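Local coordinates for amino acid adenylation domain-containing protein (Bacillus stratosphericus LAMA 585, PDB 6ULY) that probably selects an alpha-keto acid and activates it as an acyl adenylate in nonribosomal depsipeptide synthesis, at residues S76-H79 with A80-T83. Residues are numbered along the deposited sequence; the frame is centred on the assembly and turned at random.
Sequences SSNH and AMVT. With SO4 (sulfate ion), chain D.
Ser77 OG is gripped from two sides at the N-cap of helix 78-91, the helix of a beta-alpha-beta unit with strands 70-74 and 94-97 in the adenylation domain. It accepts from Ala80 N at 3.0 Å in an almost straight bond (176°), and donates to sulfate O1. With OG opposite the backbone N (chi1 159°), the hydroxyl reaches over the start of the first turn. The sulfate, probably from the crystallisation liquor, sits at this helix end, where the helix dipole would favour an anion: Asn78 N donates to its O2 at 3.0 Å and His79 N to its O3 at 2.8 Å, while Arg245 also binds it.

The i to i+4 backbone hydrogen bonds begin here, Met81 N donating to Ser77 O and Val82 N to Asn78 O at 2.8 Å. His79 O takes two donors from Thr83, N at 3.1 Å and OG1 at 2.8 Å, which approach from opposite faces of the carbonyl plane. Chi1 of -59° sets OG1 of Thr83 beside its own N, which lets both reach the one carbonyl; OG1 is also hydrogen-bonded to Gln44. The His79 ring packs edge-to-face with Tyr34 of strand 31-35, and Thr83 OG1 lies 4.2 Å above the plane of the His79 ring, over its centre.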
loop_
_atom_site.group_PDB
_atom_site.type_symbol
_atom_site.label_atom_id
_atom_site.label_comp_id
_atom_site.label_asym_id
_atom_site.label_seq_id
_atom_site.Cartn_x
_atom_site.Cartn_y
_atom_site.Cartn_z
ATOM N N SER A 76 21.116 -16.109 10.437
ATOM C CA SER A 76 21.482 -15.419 11.661
ATOM C C SER A 76 22.984 -15.207 11.785
ATOM O O SER A 76 23.409 -14.339 12.553
ATOM C CB SER A 76 20.991 -16.204 12.885
ATOM O OG SER A 76 21.564 -17.500 12.920
ATOM N N SER A 77 23.788 -15.961 11.040
ATOM C CA SER A 77 25.240 -15.882 11.116
ATOM C C SER A 77 25.773 -15.029 9.972
ATOM O O SER A 77 25.509 -15.322 8.802
ATOM C CB SER A 77 25.862 -17.277 11.063
ATOM O OG SER A 77 27.216 -17.194 10.653
ATOM N N ASN A 78 26.540 -13.991 10.318
ATOM C CA ASN A 78 27.223 -13.202 9.299
ATOM C C ASN A 78 28.184 -14.062 8.489
ATOM O O ASN A 78 28.253 -13.940 7.261
ATOM C CB ASN A 78 27.974 -12.041 9.952
ATOM C CG ASN A 78 27.045 -10.966 10.471
ATOM O OD1 ASN A 78 26.009 -10.679 9.867
ATOM N ND2 ASN A 78 27.409 -10.363 11.597
ATOM N N HIS A 79 28.938 -14.936 9.162
ATOM C CA HIS A 79 29.902 -15.781 8.466
ATOM C C HIS A 79 29.221 -16.618 7.390
ATOM O O HIS A 79 29.666 -16.656 6.235
ATOM C CB HIS A 79 30.624 -16.680 9.471
ATOM C CG HIS A 79 31.526 -17.692 8.837
ATOM N ND1 HIS A 79 32.853 -17.438 8.559
ATOM C CD2 HIS A 79 31.294 -18.963 8.428
ATOM C CE1 HIS A 79 33.399 -18.508 8.010
ATOM N NE2 HIS A 79 32.474 -19.446 7.917
ATOM N N ALA A 80 28.136 -17.303 7.753
ATOM C CA ALA A 80 27.448 -18.143 6.782
ATOM C C ALA A 80 26.819 -17.312 5.666
ATOM O O ALA A 80 26.796 -17.742 4.507
ATOM C CB ALA A 80 26.388 -18.990 7.486
ATOM N N MET A 81 26.303 -16.120 5.989
ATOM C CA MET A 81 25.607 -15.320 4.983
ATOM C C MET A 81 26.584 -14.711 3.986
ATOM O O MET A 81 26.362 -14.767 2.770
ATOM C CB MET A 81 24.783 -14.221 5.653
ATOM C CG MET A 81 24.161 -13.232 4.666
ATOM S SD MET A 81 22.689 -12.416 5.319
ATOM C CE MET A 81 23.270 -11.859 6.917
ATOM N N VAL A 82 27.660 -14.096 4.487
ATOM C CA VAL A 82 28.709 -13.576 3.612
ATOM C C VAL A 82 29.213 -14.674 2.684
ATOM O O VAL A 82 29.384 -14.469 1.478
ATOM C CB VAL A 82 29.858 -12.986 4.451
ATOM C CG1 VAL A 82 31.081 -12.738 3.582
ATOM C CG2 VAL A 82 29.422 -11.703 5.134
ATOM N N THR A 83 29.468 -15.859 3.240
ATOM C CA THR A 83 29.970 -16.963 2.428
ATOM C C THR A 83 28.926 -17.420 1.423
ATOM O O THR A 83 29.247 -17.689 0.259
ATOM C CB THR A 83 30.389 -18.130 3.328
ATOM O OG1 THR A 83 31.400 -17.689 4.238
ATOM C CG2 THR A 83 30.927 -19.295 2.508
HETATM S S SO4 D . 28.808 -15.050 12.956
HETATM O O1 SO4 D . 28.136 -16.317 12.807
HETATM O O2 SO4 D . 27.856 -13.972 13.037
HETATM O O3 SO4 D . 29.660 -14.836 11.820
HETATM O O4 SO4 D . 29.608 -15.042 14.136
#